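Local coordinates for protein cysteine desulfurase (Fervidobacterium islandicum, PDB 6A6E) that catalyses, as a pyridoxal-phosphate-dependent SufS-type cysteine desulfurase, the removal of sulfur from L-cysteine, probably supplying it for iron-sulfur cluster assembly, at residues Y36-N39 / A40-T43; S359-L362 / D363-G367; A399-Y402 / L403-K407; S319-L322 / L323-M326; L44-K47 / S48-E51. One frame throughout, in Å; residues are numbered along the deposited sequence.

Contact 1: residues Y36-N39 / A40-T43; sequences YLDN and AAST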
loop_
_atom_site.group_PDB
_atom_site.type_symbol
_atom_site.label_atom_id
_atom_site.label_comp_id
_atom_site.label_asym_id
_atom_site.label_seq_id
_atom_site.Cartn_x
_atom_site.Cartn_y
_atom_site.Cartn_z
ATOM N N TYR A 36 -20.880 -4.154 16.632
ATOM C CA TYR A 36 -19.489 -4.315 16.122
ATOM C C TYR A 36 -18.493 -3.993 17.199
ATOM O O TYR A 36 -18.281 -2.823 17.532
ATOM C CB TYR A 36 -19.242 -3.472 14.873
ATOM C CG TYR A 36 -17.908 -3.753 14.221
ATOM C CD1 TYR A 36 -17.743 -4.823 13.369
ATOM C CD2 TYR A 36 -16.798 -2.995 14.513
ATOM C CE1 TYR A 36 -16.510 -5.129 12.809
ATOM C CE2 TYR A 36 -15.569 -3.237 13.878
ATOM C CZ TYR A 36 -15.426 -4.309 13.059
ATOM O OH TYR A 36 -14.229 -4.574 12.446
ATOM N N LEU A 37 -17.913 -5.051 17.762
ATOM C CA LEU A 37 -16.907 -4.932 18.829
ATOM C C LEU A 37 -15.538 -5.564 18.453
ATOM O O LEU A 37 -14.813 -6.106 19.340
ATOM C CB LEU A 37 -17.421 -5.518 20.159
ATOM C CG LEU A 37 -18.701 -4.861 20.717
ATOM C CD1 LEU A 37 -19.166 -5.621 21.927
ATOM C CD2 LEU A 37 -18.468 -3.416 21.117
ATOM N N ASP A 38 -15.167 -5.445 17.170
ATOM C CA ASP A 38 -13.848 -5.912 16.687
ATOM C C ASP A 38 -13.045 -4.730 16.109
ATOM O O ASP A 38 -12.282 -4.860 15.150
ATOM C CB ASP A 38 -14.037 -6.953 15.617
ATOM C CG ASP A 38 -12.760 -7.757 15.353
ATOM O OD1 ASP A 38 -11.882 -7.807 16.276
ATOM O OD2 ASP A 38 -12.704 -8.353 14.247
ATOM N N ASN A 39 -13.198 -3.595 16.764
ATOM C CA ASN A 39 -12.584 -2.318 16.353
ATOM C C ASN A 39 -11.060 -2.306 16.382
ATOM O O ASN A 39 -10.445 -1.560 15.633
ATOM C CB ASN A 39 -13.144 -1.182 17.217
ATOM C CG ASN A 39 -14.592 -0.970 16.925
ATOM O OD1 ASN A 39 -14.907 -0.541 15.816
ATOM N ND2 ASN A 39 -15.491 -1.374 17.848
ATOM N N ALA A 40 -10.495 -3.135 17.258
ATOM C CA ALA A 40 -9.090 -3.290 17.407
ATOM C C ALA A 40 -8.421 -4.015 16.225
ATOM O O ALA A 40 -7.247 -3.878 16.007
ATOM C CB ALA A 40 -8.863 -4.039 18.665
ATOM N N ALA A 41 -9.204 -4.758 15.447
ATOM C CA ALA A 41 -8.758 -5.365 14.230
ATOM C C ALA A 41 -8.899 -4.400 13.035
ATOM O O ALA A 41 -8.006 -4.364 12.177
ATOM C CB ALA A 41 -9.556 -6.646 13.960
ATOM N N SER A 42 -10.055 -3.769 12.884
ATOM C CA SER A 42 -10.257 -2.695 11.938
ATOM C C SER A 42 -11.559 -1.979 12.238
ATOM O O SER A 42 -12.374 -2.472 13.035
ATOM C CB SER A 42 -10.242 -3.175 10.483
ATOM O OG SER A 42 -9.925 -2.083 9.599
ATOM N N THR A 43 -11.738 -0.788 11.678
ATOM C CA THR A 43 -12.962 -0.014 11.960
ATOM C C THR A 43 -13.876 0.128 10.777
ATOM O O THR A 43 -13.481 -0.029 9.592
ATOM C CB THR A 43 -12.617 1.374 12.505
ATOM O OG1 THR A 43 -11.717 2.014 11.593
ATOM C CG2 THR A 43 -11.949 1.295 13.893
#

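Contact 2: residues S359-L362 / D363-G367; sequences SHIL and DENFG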
loop_
_atom_site.group_PDB
_atom_site.type_symbol
_atom_site.label_atom_id
_atom_site.label_comp_id
_atom_site.label_asym_id
_atom_site.label_seq_id
_atom_site.Cartn_x
_atom_site.Cartn_y
_atom_site.Cartn_z
ATOM N N SER A 359 -16.896 -16.479 20.479
ATOM C CA SER A 359 -17.066 -15.584 19.368
ATOM C C SER A 359 -18.134 -16.129 18.383
ATOM O O SER A 359 -18.894 -15.349 17.782
ATOM C CB SER A 359 -15.716 -15.353 18.660
ATOM O OG SER A 359 -14.872 -14.556 19.457
ATOM N N HIS A 360 -18.193 -17.448 18.210
ATOM C CA HIS A 360 -19.120 -17.985 17.262
ATOM C C HIS A 360 -20.559 -17.706 17.737
ATOM O O HIS A 360 -21.360 -17.180 17.011
ATOM C CB HIS A 360 -18.919 -19.495 17.043
ATOM C CG HIS A 360 -20.014 -20.063 16.215
ATOM N ND1 HIS A 360 -20.085 -19.867 14.863
ATOM C CD2 HIS A 360 -21.188 -20.667 16.576
ATOM C CE1 HIS A 360 -21.230 -20.371 14.404
ATOM N NE2 HIS A 360 -21.917 -20.861 15.427
ATOM N N ILE A 361 -20.853 -18.013 19.000
ATOM C CA ILE A 361 -22.235 -17.876 19.535
ATOM C C ILE A 361 -22.598 -16.389 19.612
ATOM O O ILE A 361 -23.668 -15.990 19.158
ATOM C CB ILE A 361 -22.413 -18.587 20.904
ATOM C CG1 ILE A 361 -22.299 -20.095 20.744
ATOM C CG2 ILE A 361 -23.758 -18.207 21.508
ATOM C CD1 ILE A 361 -21.922 -20.854 22.018
ATOM N N LEU A 362 -21.664 -15.562 20.055
ATOM C CA LEU A 362 -21.893 -14.076 20.070
ATOM C C LEU A 362 -22.319 -13.547 18.734
ATOM O O LEU A 362 -23.356 -12.802 18.629
ATOM C CB LEU A 362 -20.674 -13.296 20.591
ATOM C CG LEU A 362 -20.454 -13.444 22.075
ATOM C CD1 LEU A 362 -19.256 -12.636 22.517
ATOM C CD2 LEU A 362 -21.670 -12.935 22.783
ATOM N N ASP A 363 -21.632 -14.001 17.695
ATOM C CA ASP A 363 -21.957 -13.586 16.330
ATOM C C ASP A 363 -23.290 -14.186 15.756
ATOM O O ASP A 363 -24.149 -13.469 15.234
ATOM C CB ASP A 363 -20.778 -13.941 15.370
ATOM C CG ASP A 363 -21.143 -13.766 13.892
ATOM O OD1 ASP A 363 -21.432 -12.650 13.398
ATOM O OD2 ASP A 363 -21.148 -14.774 13.185
ATOM N N GLU A 364 -23.468 -15.493 15.859
ATOM C CA GLU A 364 -24.619 -16.099 15.203
ATOM C C GLU A 364 -25.921 -15.767 15.979
ATOM O O GLU A 364 -26.924 -15.369 15.379
ATOM C CB GLU A 364 -24.416 -17.592 15.053
ATOM C CG GLU A 364 -25.001 -18.106 13.749
ATOM C CD GLU A 364 -25.269 -19.578 13.821
ATOM O OE1 GLU A 364 -26.428 -19.918 14.140
ATOM O OE2 GLU A 364 -24.322 -20.388 13.576
ATOM N N ASN A 365 -25.858 -15.824 17.296
ATOM C CA ASN A 365 -27.058 -15.711 18.141
ATOM C C ASN A 365 -27.270 -14.341 18.730
ATOM O O ASN A 365 -28.361 -14.091 19.205
ATOM C CB ASN A 365 -27.035 -16.765 19.247
ATOM C CG ASN A 365 -26.924 -18.178 18.662
ATOM O OD1 ASN A 365 -25.844 -18.755 18.560
ATOM N ND2 ASN A 365 -28.030 -18.686 18.175
ATOM N N PHE A 366 -26.263 -13.447 18.700
ATOM C CA PHE A 366 -26.449 -12.077 19.233
ATOM C C PHE A 366 -25.986 -10.942 18.318
ATOM O O PHE A 366 -26.108 -9.800 18.676
ATOM C CB PHE A 366 -25.767 -11.931 20.571
ATOM C CG PHE A 366 -26.347 -12.788 21.621
ATOM C CD1 PHE A 366 -25.925 -14.118 21.765
ATOM C CD2 PHE A 366 -27.303 -12.272 22.482
ATOM C CE1 PHE A 366 -26.492 -14.927 22.746
ATOM C CE2 PHE A 366 -27.876 -13.070 23.451
ATOM C CZ PHE A 366 -27.479 -14.393 23.597
ATOM N N GLY A 367 -25.502 -11.275 17.124
ATOM C CA GLY A 367 -25.036 -10.271 16.138
ATOM C C GLY A 367 -23.784 -9.467 16.556
ATOM O O GLY A 367 -23.464 -8.434 15.955
HETATM O O HOH W 1 -18.992 -17.469 13.280
#

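Contact 3: residues A399-Y402 / L403-K407; sequences ASVY and LYNTK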
loop_
_atom_site.group_PDB
_atom_site.type_symbol
_atom_site.label_atom_id
_atom_site.label_comp_id
_atom_site.label_asym_id
_atom_site.label_seq_id
_atom_site.Cartn_x
_atom_site.Cartn_y
_atom_site.Cartn_z
ATOM N N ALA A 399 -13.125 -8.058 22.943
ATOM C CA ALA A 399 -14.124 -7.059 22.609
ATOM C C ALA A 399 -13.470 -5.664 22.691
ATOM O O ALA A 399 -12.829 -5.323 23.662
ATOM C CB ALA A 399 -15.346 -7.132 23.517
ATOM N N SER A 400 -13.670 -4.881 21.642
ATOM C CA SER A 400 -13.021 -3.581 21.516
ATOM C C SER A 400 -14.022 -2.537 21.034
ATOM O O SER A 400 -14.829 -2.818 20.132
ATOM C CB SER A 400 -11.809 -3.738 20.591
ATOM O OG SER A 400 -12.162 -4.283 19.311
ATOM N N VAL A 401 -13.962 -1.332 21.625
ATOM C CA VAL A 401 -14.945 -0.288 21.383
ATOM C C VAL A 401 -14.339 0.881 20.604
ATOM O O VAL A 401 -13.126 1.125 20.669
ATOM C CB VAL A 401 -15.575 0.276 22.698
ATOM C CG1 VAL A 401 -16.409 -0.769 23.375
ATOM C CG2 VAL A 401 -14.508 0.722 23.708
ATOM N N TYR A 402 -15.221 1.604 19.900
ATOM C CA TYR A 402 -14.810 2.812 19.203
ATOM C C TYR A 402 -16.018 3.756 19.055
ATOM O O TYR A 402 -17.057 3.575 19.715
ATOM C CB TYR A 402 -14.173 2.447 17.825
ATOM C CG TYR A 402 -13.299 3.565 17.223
ATOM C CD1 TYR A 402 -12.296 4.157 17.959
ATOM C CD2 TYR A 402 -13.451 3.978 15.924
ATOM C CE1 TYR A 402 -11.483 5.141 17.446
ATOM C CE2 TYR A 402 -12.634 4.975 15.389
ATOM C CZ TYR A 402 -11.659 5.562 16.161
ATOM O OH TYR A 402 -10.857 6.543 15.632
ATOM N N LEU A 403 -15.879 4.760 18.193
ATOM C CA LEU A 403 -16.715 5.938 18.167
ATOM C C LEU A 403 -18.218 5.684 18.162
ATOM O O LEU A 403 -18.967 6.308 18.947
ATOM C CB LEU A 403 -16.378 6.756 16.899
ATOM C CG LEU A 403 -17.221 7.990 16.642
ATOM C CD1 LEU A 403 -17.053 8.912 17.834
ATOM C CD2 LEU A 403 -16.835 8.718 15.383
ATOM N N TYR A 404 -18.645 4.813 17.245
ATOM C CA TYR A 404 -20.014 4.519 16.940
ATOM C C TYR A 404 -20.577 3.397 17.892
ATOM O O TYR A 404 -21.664 2.875 17.656
ATOM C CB TYR A 404 -20.165 4.095 15.434
ATOM C CG TYR A 404 -19.000 3.196 14.970
ATOM C CD1 TYR A 404 -18.799 1.916 15.529
ATOM C CD2 TYR A 404 -18.053 3.673 14.067
ATOM C CE1 TYR A 404 -17.708 1.125 15.179
ATOM C CE2 TYR A 404 -16.917 2.907 13.712
ATOM C CZ TYR A 404 -16.753 1.642 14.262
ATOM O OH TYR A 404 -15.664 0.919 13.950
ATOM N N ASN A 405 -19.846 2.994 18.903
ATOM C CA ASN A 405 -20.391 2.038 19.873
ATOM C C ASN A 405 -21.167 2.757 21.005
ATOM O O ASN A 405 -20.993 3.948 21.242
ATOM C CB ASN A 405 -19.311 1.133 20.484
ATOM C CG ASN A 405 -18.774 0.103 19.502
ATOM O OD1 ASN A 405 -17.545 0.040 19.293
ATOM N ND2 ASN A 405 -19.672 -0.705 18.877
ATOM N N THR A 406 -22.040 2.010 21.668
ATOM C CA THR A 406 -22.908 2.525 22.746
ATOM C C THR A 406 -22.833 1.648 23.978
ATOM O O THR A 406 -22.291 0.530 23.954
ATOM C CB THR A 406 -24.391 2.573 22.305
ATOM O OG1 THR A 406 -24.887 1.237 22.137
ATOM C CG2 THR A 406 -24.552 3.393 21.019
ATOM N N LYS A 407 -23.358 2.151 25.079
ATOM C CA LYS A 407 -23.474 1.317 26.254
ATOM C C LYS A 407 -24.427 0.197 26.035
ATOM O O LYS A 407 -24.214 -0.894 26.528
ATOM C CB LYS A 407 -23.902 2.137 27.447
ATOM C CG LYS A 407 -22.728 2.908 27.993
ATOM C CD LYS A 407 -23.171 3.812 29.120
ATOM C CE LYS A 407 -21.984 4.317 29.908
ATOM N NZ LYS A 407 -22.254 5.741 30.195
#

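Contact 4: residues S319-L322 / L323-M326; sequences SNYL and LEKM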
loop_
_atom_site.group_PDB
_atom_site.type_symbol
_atom_site.label_atom_id
_atom_site.label_comp_id
_atom_site.label_asym_id
_atom_site.label_seq_id
_atom_site.Cartn_x
_atom_site.Cartn_y
_atom_site.Cartn_z
ATOM N N SER A 319 -15.024 2.532 27.476
ATOM C CA SER A 319 -14.015 1.625 28.001
ATOM C C SER A 319 -14.201 1.324 29.471
ATOM O O SER A 319 -14.036 0.158 29.890
ATOM C CB SER A 319 -12.588 2.166 27.839
ATOM O OG SER A 319 -12.286 2.448 26.495
ATOM N N ASN A 320 -14.444 2.370 30.265
ATOM C CA ASN A 320 -14.689 2.207 31.693
ATOM C C ASN A 320 -15.913 1.356 31.935
ATOM O O ASN A 320 -15.850 0.445 32.703
ATOM C CB ASN A 320 -14.840 3.536 32.385
ATOM C CG ASN A 320 -13.569 4.352 32.315
ATOM O OD1 ASN A 320 -12.489 3.822 32.126
ATOM N ND2 ASN A 320 -13.691 5.638 32.453
ATOM N N TYR A 321 -17.011 1.643 31.266
ATOM C CA TYR A 321 -18.213 0.801 31.331
ATOM C C TYR A 321 -17.992 -0.678 30.885
ATOM O O TYR A 321 -18.461 -1.614 31.516
ATOM C CB TYR A 321 -19.292 1.433 30.506
ATOM C CG TYR A 321 -20.664 0.806 30.691
ATOM C CD1 TYR A 321 -21.484 1.101 31.829
ATOM C CD2 TYR A 321 -21.190 -0.005 29.709
ATOM C CE1 TYR A 321 -22.739 0.528 31.949
ATOM C CE2 TYR A 321 -22.426 -0.602 29.822
ATOM C CZ TYR A 321 -23.214 -0.322 30.931
ATOM O OH TYR A 321 -24.461 -0.912 30.934
ATOM N N LEU A 322 -17.275 -0.892 29.793
ATOM C CA LEU A 322 -16.985 -2.266 29.347
ATOM C C LEU A 322 -16.185 -2.970 30.431
ATOM O O LEU A 322 -16.530 -4.091 30.840
ATOM C CB LEU A 322 -16.192 -2.271 28.021
ATOM C CG LEU A 322 -15.619 -3.610 27.558
ATOM C CD1 LEU A 322 -16.763 -4.610 27.298
ATOM C CD2 LEU A 322 -14.782 -3.389 26.286
ATOM N N LEU A 323 -15.109 -2.349 30.904
ATOM C CA LEU A 323 -14.291 -3.021 31.889
ATOM C C LEU A 323 -15.067 -3.277 33.221
ATOM O O LEU A 323 -14.962 -4.353 33.781
ATOM C CB LEU A 323 -13.044 -2.224 32.125
ATOM C CG LEU A 323 -11.978 -2.900 32.987
ATOM C CD1 LEU A 323 -11.246 -3.976 32.209
ATOM C CD2 LEU A 323 -10.989 -1.845 33.414
ATOM N N GLU A 324 -15.887 -2.314 33.674
ATOM C CA GLU A 324 -16.757 -2.483 34.866
ATOM C C GLU A 324 -17.705 -3.671 34.741
ATOM O O GLU A 324 -17.791 -4.487 35.636
ATOM C CB GLU A 324 -17.573 -1.210 35.080
ATOM C CG GLU A 324 -18.528 -1.223 36.257
ATOM C CD GLU A 324 -19.518 -0.069 36.179
ATOM O OE1 GLU A 324 -20.649 -0.287 35.687
ATOM O OE2 GLU A 324 -19.147 1.059 36.551
ATOM N N LYS A 325 -18.446 -3.739 33.635
ATOM C CA LYS A 325 -19.380 -4.798 33.439
ATOM C C LYS A 325 -18.693 -6.152 33.335
ATOM O O LYS A 325 -19.277 -7.167 33.775
ATOM C CB LYS A 325 -20.249 -4.548 32.208
ATOM C CG LYS A 325 -21.188 -3.365 32.342
ATOM C CD LYS A 325 -22.021 -3.466 33.616
ATOM C CE LYS A 325 -23.246 -2.606 33.513
ATOM N NZ LYS A 325 -23.621 -2.049 34.842
ATOM N N MET A 326 -17.484 -6.187 32.752
ATOM C CA MET A 326 -16.779 -7.448 32.578
ATOM C C MET A 326 -16.277 -7.929 33.910
ATOM O O MET A 326 -16.353 -9.114 34.194
ATOM C CB MET A 326 -15.631 -7.396 31.577
ATOM C CG MET A 326 -16.105 -7.196 30.147
ATOM S SD MET A 326 -16.993 -8.566 29.408
ATOM C CE MET A 326 -15.682 -9.737 29.579
HETATM O O HOH W 2 -25.784 -0.978 33.729
#

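Contact 5: residues L44-K47 / S48-E51; sequences LKCK and SVIE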
loop_
_atom_site.group_PDB
_atom_site.type_symbol
_atom_site.label_atom_id
_atom_site.label_comp_id
_atom_site.label_asym_id
_atom_site.label_seq_id
_atom_site.Cartn_x
_atom_site.Cartn_y
_atom_site.Cartn_z
ATOM N N LEU A 44 -15.101 0.502 11.082
ATOM C CA LEU A 44 -16.152 0.652 10.067
ATOM C C LEU A 44 -15.976 2.017 9.407
ATOM O O LEU A 44 -15.336 2.916 9.982
ATOM C CB LEU A 44 -17.528 0.574 10.733
ATOM C CG LEU A 44 -17.919 -0.675 11.496
ATOM C CD1 LEU A 44 -19.313 -0.462 12.059
ATOM C CD2 LEU A 44 -17.848 -1.964 10.690
ATOM N N LYS A 45 -16.519 2.165 8.203
ATOM C CA LYS A 45 -16.296 3.355 7.378
ATOM C C LYS A 45 -17.483 4.300 7.339
ATOM O O LYS A 45 -18.653 3.907 7.322
ATOM C CB LYS A 45 -15.928 2.965 5.941
ATOM C CG LYS A 45 -14.841 1.888 5.810
ATOM C CD LYS A 45 -13.624 2.138 6.705
ATOM C CE LYS A 45 -12.580 1.045 6.587
ATOM N NZ LYS A 45 -11.656 1.168 7.750
ATOM N N CYS A 46 -17.131 5.575 7.306
ATOM C CA CYS A 46 -18.042 6.689 7.303
ATOM C C CYS A 46 -18.505 6.974 5.889
ATOM O O CYS A 46 -17.687 7.131 4.985
ATOM C CB CYS A 46 -17.327 7.898 7.888
ATOM S SG CYS A 46 -18.301 9.382 7.700
ATOM N N LYS A 47 -19.813 7.041 5.674
ATOM C CA LYS A 47 -20.340 7.220 4.328
ATOM C C LYS A 47 -19.876 8.528 3.684
ATOM O O LYS A 47 -19.469 8.527 2.535
ATOM C CB LYS A 47 -21.831 7.199 4.362
ATOM C CG LYS A 47 -22.480 7.198 3.002
ATOM C CD LYS A 47 -23.937 6.766 3.161
ATOM C CE LYS A 47 -24.867 7.783 2.561
ATOM N NZ LYS A 47 -24.835 7.635 1.096
ATOM N N SER A 48 -19.863 9.623 4.433
ATOM C CA SER A 48 -19.507 10.901 3.824
ATOM C C SER A 48 -18.032 10.914 3.436
ATOM O O SER A 48 -17.687 11.479 2.409
ATOM C CB SER A 48 -19.887 12.090 4.727
ATOM O OG SER A 48 -19.074 12.192 5.897
ATOM N N VAL A 49 -17.176 10.247 4.232
ATOM C CA VAL A 49 -15.737 10.186 3.887
ATOM C C VAL A 49 -15.558 9.369 2.626
ATOM O O VAL A 49 -14.815 9.763 1.709
ATOM C CB VAL A 49 -14.892 9.599 5.027
ATOM C CG1 VAL A 49 -13.472 9.243 4.582
ATOM C CG2 VAL A 49 -14.904 10.579 6.186
ATOM N N ILE A 50 -16.226 8.233 2.565
ATOM C CA ILE A 50 -16.066 7.371 1.420
ATOM C C ILE A 50 -16.602 8.023 0.138
ATOM O O ILE A 50 -16.027 7.816 -0.952
ATOM C CB ILE A 50 -16.740 5.981 1.675
ATOM C CG1 ILE A 50 -16.064 5.277 2.876
ATOM C CG2 ILE A 50 -16.694 5.118 0.449
ATOM C CD1 ILE A 50 -14.599 4.948 2.712
ATOM N N GLU A 51 -17.689 8.825 0.251
ATOM C CA GLU A 51 -18.224 9.589 -0.886
ATOM C C GLU A 51 -17.215 10.610 -1.379
ATOM O O GLU A 51 -17.118 10.889 -2.564
ATOM C CB GLU A 51 -19.573 10.316 -0.521
ATOM C CG GLU A 51 -20.721 9.332 -0.473
ATOM C CD GLU A 51 -22.095 9.925 -0.049
ATOM O OE1 GLU A 51 -22.161 11.026 0.579
ATOM O OE2 GLU A 51 -23.114 9.224 -0.332
#

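Contact 1: residues Y36-N39 / A40-T43
The buried loop that leaves strand 32-36 and passes beside the pyridoxal-phosphate pocket turns back on itself here, bringing Tyr-36 and Asp-38 against Ala-41 and Ser-42. Tyr-36 reaches across the turn: with its CG anti to the backbone N (chi1 -172°), the ring extends toward residue 42 and OH donates to Ser-42 O at 2.9 Å. The hydroxyl meets that carbonyl from above its plane, 53° out, while Ser-42 O itself lies at the edge of the ring. Inside the turn, Ala-41 N donates to Asp-38 O at 3.1 Å. Ser-42 N to Asp-38 O is weaker, at 3.4 Å. The carboxylate of Asp-38 leans over the methyl of Ala-41, OD1 to CB 3.5 Å, and its OD2 is gripped by a salt bridge to Arg-371 and a hydrogen bond from His-69 of the second subunit. Asn-39 sets off away from residues 40-43. Its ND2 donates to Tyr-36 O at 3.2 Å and to Ser-400 O, while OD1 is bonded to Tyr-404 OH, so the amide is held at both ends; the CG2 methyl of Thr-43 packs across it, 4.0 Å from OD1. Ser-42 OG meets His-235 of its own chain and Tyr-61 of the second subunit. Such a buried turn, its polar groups shared between two chains beside the cofactor, fits the dimeric class-V aminotransferase fold, whose active sites lie near the subunit interface.

Contact 2: residues S359-L362 / D363-G367
His-360 and Glu-364, one turn apart on helix 355-366, lie side by side and point the same way, with imidazole and carboxylate planes nearly perpendicular (89°). Glu-364 OE2 sits at the edge of the ring, 3.1 Å from His-360 NE2. The other ring nitrogen, ND1, is hydrogen-bonded to a water at 3.1 Å; this water also donates a long, weak bond to Asp-363 OD2. Asp-363 extends with CG anti to its backbone N (chi1 170°), and its second oxygen, OD1, is satisfied by Thr-70 OG1 of the second subunit. Ser-359 OG has its partner in Thr-370 on the neighbouring strand. The main chain pairs in the alpha-helical pattern: Asp-363 N to Ser-359 O, Glu-364 N to His-360 O (2.9 Å) and Asn-365 N to Ile-361 O (2.9 Å). Further along, the bonds weaken: Phe-366 N to Leu-362 O (angle 129°) and Gly-367 N to Asp-363 O are both weak, and Gly-367 has positive phi. Asn-365 OD1 rests 3.7 Å from Ile-361 CG2, while the Phe-366 ring turns an edge to Ile-361 O and meets Tyr-419 edge-to-face. The chemistry is thus divided: Ile-361, Leu-362 and Phe-366 pack on helix 407-423, Asp-363 serves the dimer interface, and the exposed His-360 and Glu-364 would probably attract each other if the histidine were protonated.

Contact 3: residues A399-Y402 / L403-K407
A type I beta turn runs from Tyr-402 to Asn-405 just beyond strand 396-400, closed by Asn-405 N donating to Tyr-402 O at 3.0 Å. The side chain of Asn-405 supplies a second link between the same two residues. Its CG lies beside the backbone N (chi1 -72°), which swings OD1 back over the turn to accept the N-H of Tyr-402 at 2.9 Å; that donor lies in the amide carbonyl plane, on a lone pair. OD1 also comes 3.4 Å from Val-401 CA. The other end of the amide is held too, ND2 donating to Tyr-36 O and Asp-409 OD2, so both ends of the group are fixed. This turn joins strand 396-400, the last strand in the chain and an inner one of the mixed sheet, to helix 407-423, the last of the chain, and Thr-406 provides the N-cap, its OG1 accepting from Asp-409 N. Within the turn, Leu-403 CB sits over one face of the Tyr-402 ring, displaced toward the rim and 4.2 Å from CD2. At the edge of the same ring comes Tyr-404 CE2, also 4.2 Å from CD2. The two phenols diverge beyond this touch. Tyr-402 OH is bonded to Pro-216 O, whereas Tyr-404 OH turns to Asn-39 and Leu-44 N, carrying the turn's side chains into the loop that follows strand 32-36. Val-401, whose side chain leaves the backbone opposite to that of Tyr-402, packs on Leu-318 and Ser-319 of helix 308-327 and on Ile-410.

Contact 4: residues S319-L322 / L323-M326
Tyr-321 and Lys-325, an i to i+4 pair on helix 308-327, form a CH-pi contact: Lys-325 CG stands over one face of the phenol ring, 4.0 Å from its centroid and 15° off the normal. The lysine then follows the ring toward its hydroxyl, so that CE comes 3.3 Å from Tyr-321 OH. A bend at chi2 (-52°) lays the chain along the ring in this way. A water ties the two ends together, donating to Tyr-321 OH and accepting from Lys-325 NZ at 2.7 Å. Glu-324 OE1 adds a long salt bridge to the same NZ, 3.6 Å away, with its carboxylate turned 62° from the ring plane. Asp-411 and Arg-6 hold the tyrosine hydroxyl from outside, and Lys-407 and Ile-410 of helix 407-423 pack on the tyrosine side chain. Behind these side chains the helix backbone sets their spacing: Lys-325 N donates to Tyr-321 O and Glu-324 N to Asn-320 O, as Leu-323 N does to Ser-319 O. Ser-319 OG itself is bonded to Val-315 O and Ser-344 N. On the buried side Leu-322 and Met-326 run side by side in the same direction and press on Val-346 of strand 345-350, with Leu-413 beyond Leu-322. Met-326, bent at chi2 and chi3, touches Leu-322 through its CG, which lies 3.9 Å from Leu-322 CD1.

Contact 5: residues L44-K47 / S48-E51
Lys-47 NZ and Glu-51 OE2 make an i to i+4 salt bridge of 2.7 Å on the first turn of helix 47-59. The ammonium meets the oxygen from above the carboxylate plane, 42° out of it. Lys-47 bends at chi3 and chi4, folding NZ over toward the glutamate, whose chain is extended beyond CG; the two side chains run at a slant to one another. Both residues are exposed, so the pair probably sits largely in solvent, although Lys-47 also packs on Pro-23 and on Leu-58 of the second subunit. The backbone beneath is that of a helix start. Cys-46 occupies the N-cap position, and its carbonyl receives the first of the helical bonds, Ile-50 N to Cys-46 O at 3.0 Å; Glu-51 N to Lys-47 O follows at 2.9 Å. Cys-46 SG, anti to its backbone N (chi1 172°), lies beside the first turn, 3.4 Å from Ser-48 OG and 3.9 Å from Val-49 CG2. Tyr-302 of helix 290-306 packs on both Cys-46 and Val-49, and Phe-22 lies against the cysteine. Lys-45 faces the helix with the base of its side chain alone, and its NZ goes off to Gly-239 O and Thr-43 O. Its chain also packs on Tyr-61 of the second subunit, and Ile-50 on Thr-54 of that subunit. Where lysine and isoleucine meet, Lys-45 CB is 3.8 Å from Ile-50 CG1.

In the fold
Contacts 1 and 3 are wholly buried and lock together, chiefly through the Asn-39 amide; their chemistry is that of turns, with polar side chains holding the main chain. Contacts 2 and 4 lie on helices and contact 5 at the start of one; all three are partly buried, with apolar side chains packed inward and exposed charged residues, such as Glu-364, Glu-324 and the Lys-47/Glu-51 pair, on the surface. Contact 4 adjoins contact 3 through Tyr-321 and Lys-407, while contacts 2 and 4 both pack against helix 407-423 without touching each other. Contact 5 continues the chain of contact 1 and is tied to contact 3 through Leu-44. Contacts 1, 2 and 5 alone reach the second subunit.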